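Local coordinates for protein amidohydrolase (Pseudomonas aeruginosa, PDB 2I5G) that probably acts as a metal-dependent dipeptidase of the M19 membrane dipeptidase family, which is built on a TIM barrel, at residues V210-P215 against V279-I284; D226-A231 against P291-T296. The protein carries 2 engineered substitutions. All coordinates share one frame; numbering follows the deposited sequence.

Contact 1 of 2, residues V210-P215 against V279-I284; sequences VTMFAP and VNPLGI
M212, a selenomethionine, lays the end of its side chain against I284. M212 CE comes to 3.3 Å from I284 CD1, and M212 SE lies 3.7 Å from I284 CG2. Both branches of I284 are therefore met by the selenium end of M212. The two side chains cross obliquely. The M212 chain leaves with CG between the backbone N and the carbonyl carbon (chi1 56°). It runs extended to SE and then bends at chi3 (96°), which brings the methyl to the outer end of I284. Nearer the backbone, M212 meets P281. The carbonyl O of M212 is 3.4 Å from P281 CD, and M212 CB is 4.2 Å from the same ring carbon. This is apolar and van der Waals packing.

Further along, A214 directs its CB to the 279-284 segment, with A214 CB 3.1 Å from V279 O. A water supplies the polar link. It accepts from A214 N at 2.7 Å and donates to N280 OD1 at 2.8 Å. The amide N-H of A214 thus reaches the asparagine through one solvent molecule.

Residues P281 to I284 form a type II beta turn, closed by I284 N to P281 O at 3.2 Å. G283 takes a positive phi of 115° there, a backbone shape suited to glycine. The turn lets P281 and I284 both face M212.

The contact joins two loops of the TIM barrel. Residues 210-215 leave the C-terminal end of strand 207-210, and residues 279-284 lie in the long connection before helix 291-299. Helix 225-239 touches both segments: Y228 meets M212, and I225 meets I284. T248, just past strand 244-246, also packs on M212.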
loop_
_atom_site.group_PDB
_atom_site.type_symbol
_atom_site.label_atom_id
_atom_site.label_comp_id
_atom_site.label_asym_id
_atom_site.label_seq_id
_atom_site.Cartn_x
_atom_site.Cartn_y
_atom_site.Cartn_z
ATOM N N VAL A 210 -11.504 -17.708 -18.728
ATOM C CA VAL A 210 -12.573 -16.820 -19.175
ATOM C C VAL A 210 -13.724 -16.839 -18.183
ATOM O O VAL A 210 -14.152 -17.903 -17.739
ATOM C CB VAL A 210 -13.100 -17.231 -20.560
ATOM C CG1 VAL A 210 -14.078 -16.199 -21.068
ATOM C CG2 VAL A 210 -11.945 -17.381 -21.528
ATOM N N THR A 211 -14.216 -15.652 -17.840
ATOM C CA THR A 211 -15.312 -15.508 -16.887
ATOM C C THR A 211 -16.643 -15.224 -17.582
ATOM O O THR A 211 -16.691 -15.045 -18.799
ATOM C CB THR A 211 -15.027 -14.369 -15.886
ATOM O OG1 THR A 211 -16.001 -14.404 -14.837
ATOM C CG2 THR A 211 -15.089 -13.009 -16.586
HETATM N N MSE A 212 -17.715 -15.167 -16.796
HETATM C CA MSE A 212 -19.055 -14.922 -17.326
HETATM C C MSE A 212 -19.830 -13.838 -16.572
HETATM O O MSE A 212 -21.057 -13.786 -16.641
HETATM C CB MSE A 212 -19.862 -16.217 -17.291
HETATM C CG MSE A 212 -19.932 -16.837 -15.909
HETATM SE SE MSE A 212 -21.173 -18.304 -15.786
HETATM C CE MSE A 212 -19.949 -19.764 -16.052
ATOM N N PHE A 213 -19.121 -12.967 -15.865
ATOM C CA PHE A 213 -19.786 -11.913 -15.110
ATOM C C PHE A 213 -20.583 -10.971 -16.008
ATOM O O PHE A 213 -20.018 -10.277 -16.855
ATOM C CB PHE A 213 -18.771 -11.115 -14.305
ATOM C CG PHE A 213 -19.357 -10.463 -13.101
ATOM C CD1 PHE A 213 -19.892 -11.238 -12.077
ATOM C CD2 PHE A 213 -19.387 -9.081 -12.986
ATOM C CE1 PHE A 213 -20.454 -10.643 -10.953
ATOM C CE2 PHE A 213 -19.946 -8.473 -11.867
ATOM C CZ PHE A 213 -20.481 -9.252 -10.847
ATOM N N ALA A 214 -21.896 -10.947 -15.799
ATOM C CA ALA A 214 -22.815 -10.124 -16.584
ATOM C C ALA A 214 -22.269 -8.758 -16.999
ATOM O O ALA A 214 -22.134 -8.472 -18.192
ATOM C CB ALA A 214 -24.130 -9.955 -15.827
ATOM N N PRO A 215 -21.945 -7.898 -16.021
ATOM C CA PRO A 215 -21.415 -6.556 -16.283
ATOM C C PRO A 215 -20.369 -6.464 -17.394
ATOM O O PRO A 215 -20.363 -5.500 -18.168
ATOM C CB PRO A 215 -20.838 -6.153 -14.929
ATOM C CG PRO A 215 -21.779 -6.796 -13.976
ATOM C CD PRO A 215 -21.956 -8.174 -14.572
ATOM N N VAL A 279 -27.044 -10.808 -13.043
ATOM C CA VAL A 279 -27.754 -11.889 -13.700
ATOM C C VAL A 279 -26.779 -12.706 -14.530
ATOM O O VAL A 279 -26.247 -12.220 -15.530
ATOM C CB VAL A 279 -28.839 -11.325 -14.621
ATOM C CG1 VAL A 279 -29.651 -12.457 -15.223
ATOM C CG2 VAL A 279 -29.730 -10.365 -13.839
ATOM N N ASN A 280 -26.534 -13.946 -14.122
ATOM C CA ASN A 280 -25.613 -14.799 -14.863
ATOM C C ASN A 280 -26.256 -15.213 -16.181
ATOM O O ASN A 280 -27.483 -15.216 -16.310
ATOM C CB ASN A 280 -25.255 -16.043 -14.047
ATOM C CG ASN A 280 -24.704 -15.702 -12.675
ATOM O OD1 ASN A 280 -23.945 -14.741 -12.517
ATOM N ND2 ASN A 280 -25.073 -16.495 -11.675
ATOM N N PRO A 281 -25.436 -15.559 -17.185
ATOM C CA PRO A 281 -25.982 -15.967 -18.480
ATOM C C PRO A 281 -26.995 -17.088 -18.318
ATOM O O PRO A 281 -26.815 -17.976 -17.491
ATOM C CB PRO A 281 -24.744 -16.407 -19.245
ATOM C CG PRO A 281 -23.703 -15.480 -18.729
ATOM C CD PRO A 281 -23.966 -15.511 -17.237
ATOM N N LEU A 282 -28.063 -17.034 -19.105
ATOM C CA LEU A 282 -29.104 -18.050 -19.044
ATOM C C LEU A 282 -28.547 -19.374 -19.542
ATOM O O LEU A 282 -27.961 -19.446 -20.620
ATOM C CB LEU A 282 -30.302 -17.625 -19.892
ATOM C CG LEU A 282 -31.447 -18.631 -20.040
ATOM C CD1 LEU A 282 -31.992 -19.053 -18.679
ATOM C CD2 LEU A 282 -32.537 -17.990 -20.884
ATOM N N GLY A 283 -28.727 -20.418 -18.744
ATOM C CA GLY A 283 -28.216 -21.720 -19.112
ATOM C C GLY A 283 -27.134 -22.136 -18.132
ATOM O O GLY A 283 -26.730 -23.303 -18.090
ATOM N N ILE A 284 -26.652 -21.178 -17.345
ATOM C CA ILE A 284 -25.627 -21.459 -16.345
ATOM C C ILE A 284 -25.658 -20.417 -15.226
ATOM O O ILE A 284 -24.675 -19.729 -14.964
ATOM C CB ILE A 284 -24.215 -21.531 -16.996
ATOM C CG1 ILE A 284 -23.205 -22.044 -15.965
ATOM C CG2 ILE A 284 -23.816 -20.172 -17.572
ATOM C CD1 ILE A 284 -21.856 -22.392 -16.542
HETATM O O HOH W 1 -23.297 -12.562 -14.088
#

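Contact 2 of 2, residues D226-A231 against P291-T296; sequences DDYAEA and PNLTET
L293 meets the ring of Y228 where two helices of the TIM barrel pack together. Helix 225-239 follows strand 207-210 of the barrel, and helix 291-299 crosses it. The axes of the two short segments approach to 10.2 Å at a signed crossing angle of -65°. L293 brings both methyl groups to the CD2 and CE2 atoms of the ring. L293 CD2 is 3.4 Å from Y228 CE2, and L293 CD1 is 3.8 Å from Y228 CD2. The methyls approach the ring obliquely, and the two side chains cross at about a right angle. Y228 reaches toward L293 with CG anti to the backbone N (chi1 -177°), while its OH is hydrogen-bonded to V210 O. L293 also touches I246 of strand 244-246 and M311 of helix 304-323, so it packs among helix 225-239, strand 244-246 and helix 304-323.

One helical turn later comes T296. T296 CG2 lies 4.0 Å from A229 CB, so the small alanine meets another small group there. The same T296 CG2 is 3.8 Å from D226 OD1, which is packing. That carboxylate oxygen is held by a salt bridge to NE of R300, just beyond helix 291-299.

The hydroxyl of T296 is turned back to its own helix. T296 OG1 donates to N292 O at 2.7 Å, nearly in line with the carbonyl (161°), and T296 N donates to the same oxygen at 3.0 Å.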
loop_
_atom_site.group_PDB
_atom_site.type_symbol
_atom_site.label_atom_id
_atom_site.label_comp_id
_atom_site.label_asym_id
_atom_site.label_seq_id
_atom_site.Cartn_x
_atom_site.Cartn_y
_atom_site.Cartn_z
ATOM N N ASP A 226 -24.621 -19.470 -24.548
ATOM C CA ASP A 226 -23.929 -19.381 -25.840
ATOM C C ASP A 226 -23.040 -18.152 -25.974
ATOM O O ASP A 226 -21.985 -18.213 -26.599
ATOM C CB ASP A 226 -24.941 -19.373 -26.983
ATOM C CG ASP A 226 -25.537 -20.737 -27.242
ATOM O OD1 ASP A 226 -24.819 -21.597 -27.792
ATOM O OD2 ASP A 226 -26.717 -20.950 -26.889
ATOM N N ASP A 227 -23.472 -17.034 -25.404
ATOM C CA ASP A 227 -22.689 -15.806 -25.465
ATOM C C ASP A 227 -21.392 -15.997 -24.696
ATOM O O ASP A 227 -20.398 -15.319 -24.946
ATOM C CB ASP A 227 -23.483 -14.642 -24.872
ATOM C CG ASP A 227 -24.655 -14.236 -25.744
ATOM O OD1 ASP A 227 -24.420 -13.771 -26.880
ATOM O OD2 ASP A 227 -25.811 -14.385 -25.295
ATOM N N TYR A 228 -21.413 -16.933 -23.757
ATOM C CA TYR A 228 -20.244 -17.241 -22.945
ATOM C C TYR A 228 -19.278 -18.067 -23.797
ATOM O O TYR A 228 -18.086 -17.772 -23.862
ATOM C CB TYR A 228 -20.691 -18.008 -21.697
ATOM C CG TYR A 228 -19.604 -18.351 -20.706
ATOM C CD1 TYR A 228 -18.527 -17.489 -20.485
ATOM C CD2 TYR A 228 -19.695 -19.507 -19.927
ATOM C CE1 TYR A 228 -17.571 -17.766 -19.507
ATOM C CE2 TYR A 228 -18.749 -19.792 -18.948
ATOM C CZ TYR A 228 -17.691 -18.916 -18.739
ATOM O OH TYR A 228 -16.781 -19.175 -17.738
ATOM N N ALA A 229 -19.799 -19.093 -24.460
ATOM C CA ALA A 229 -18.967 -19.921 -25.324
ATOM C C ALA A 229 -18.342 -19.018 -26.384
ATOM O O ALA A 229 -17.191 -19.199 -26.765
ATOM C CB ALA A 229 -19.808 -20.995 -25.992
ATOM N N GLU A 230 -19.111 -18.042 -26.856
ATOM C CA GLU A 230 -18.628 -17.106 -27.865
ATOM C C GLU A 230 -17.367 -16.406 -27.373
ATOM O O GLU A 230 -16.368 -16.312 -28.090
ATOM C CB GLU A 230 -19.705 -16.063 -28.170
ATOM C CG GLU A 230 -19.235 -14.908 -29.044
ATOM C CD GLU A 230 -20.335 -13.891 -29.324
ATOM O OE1 GLU A 230 -20.031 -12.827 -29.912
ATOM O OE2 GLU A 230 -21.504 -14.152 -28.962
ATOM N N ALA A 231 -17.417 -15.913 -26.140
ATOM C CA ALA A 231 -16.273 -15.223 -25.568
ATOM C C ALA A 231 -15.122 -16.200 -25.347
ATOM O O ALA A 231 -13.961 -15.850 -25.536
ATOM C CB ALA A 231 -16.668 -14.546 -24.253
ATOM N N PRO A 291 -22.380 -28.570 -16.136
ATOM C CA PRO A 291 -22.437 -29.469 -17.297
ATOM C C PRO A 291 -23.047 -28.928 -18.595
ATOM O O PRO A 291 -22.847 -29.512 -19.656
ATOM C CB PRO A 291 -23.186 -30.697 -16.759
ATOM C CG PRO A 291 -23.924 -30.181 -15.567
ATOM C CD PRO A 291 -22.957 -29.218 -14.946
ATOM N N ASN A 292 -23.775 -27.819 -18.529
ATOM C CA ASN A 292 -24.366 -27.252 -19.740
ATOM C C ASN A 292 -23.299 -26.568 -20.584
ATOM O O ASN A 292 -23.510 -26.284 -21.766
ATOM C CB ASN A 292 -25.437 -26.227 -19.389
ATOM C CG ASN A 292 -26.569 -26.821 -18.601
ATOM O OD1 ASN A 292 -27.478 -26.113 -18.178
ATOM N ND2 ASN A 292 -26.523 -28.127 -18.394
ATOM N N LEU A 293 -22.156 -26.297 -19.964
ATOM C CA LEU A 293 -21.054 -25.639 -20.644
ATOM C C LEU A 293 -20.268 -26.649 -21.473
ATOM O O LEU A 293 -19.699 -26.315 -22.514
ATOM C CB LEU A 293 -20.157 -24.957 -19.609
ATOM C CG LEU A 293 -19.059 -24.024 -20.122
ATOM C CD1 LEU A 293 -19.598 -23.108 -21.212
ATOM C CD2 LEU A 293 -18.523 -23.217 -18.955
ATOM N N THR A 294 -20.237 -27.891 -21.008
ATOM C CA THR A 294 -19.543 -28.948 -21.728
ATOM C C THR A 294 -20.393 -29.284 -22.944
ATOM O O THR A 294 -19.891 -29.381 -24.063
ATOM C CB THR A 294 -19.378 -30.205 -20.847
ATOM O OG1 THR A 294 -18.464 -29.915 -19.780
ATOM C CG2 THR A 294 -18.841 -31.375 -21.660
ATOM N N GLU A 295 -21.688 -29.452 -22.713
ATOM C CA GLU A 295 -22.622 -29.767 -23.782
ATOM C C GLU A 295 -22.648 -28.657 -24.832
ATOM O O GLU A 295 -22.641 -28.932 -26.031
ATOM C CB GLU A 295 -24.024 -29.974 -23.200
ATOM C CG GLU A 295 -25.141 -30.016 -24.237
ATOM C CD GLU A 295 -26.500 -30.342 -23.632
ATOM O OE1 GLU A 295 -26.798 -29.847 -22.522
ATOM O OE2 GLU A 295 -27.278 -31.084 -24.276
ATOM N N THR A 296 -22.669 -27.405 -24.382
ATOM C CA THR A 296 -22.702 -26.274 -25.303
ATOM C C THR A 296 -21.453 -26.213 -26.172
ATOM O O THR A 296 -21.529 -26.393 -27.385
ATOM C CB THR A 296 -22.881 -24.933 -24.547
ATOM O OG1 THR A 296 -24.196 -24.879 -23.977
ATOM C CG2 THR A 296 -22.707 -23.754 -25.495
#

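Contacts 1 and 2 have centres about 10 Å apart and meet at Y228. The probable Y228 OH to V210 O hydrogen bond (2.9 Å) ties helix 225-239 to the end of strand 207-210. Y228 CE2 is near M212 CE (3.1 Å), so one ring packs on a side chain from each contact. I225 adds a second bridge, touching I284 of contact 1 and both L293 and T296 of contact 2. The segments alternate along the chain. Contact 1 is made in part by the loop that follows a barrel strand, on the C-terminal side, where TIM barrels usually carry the active site. Contact 2 is helix packing beside it.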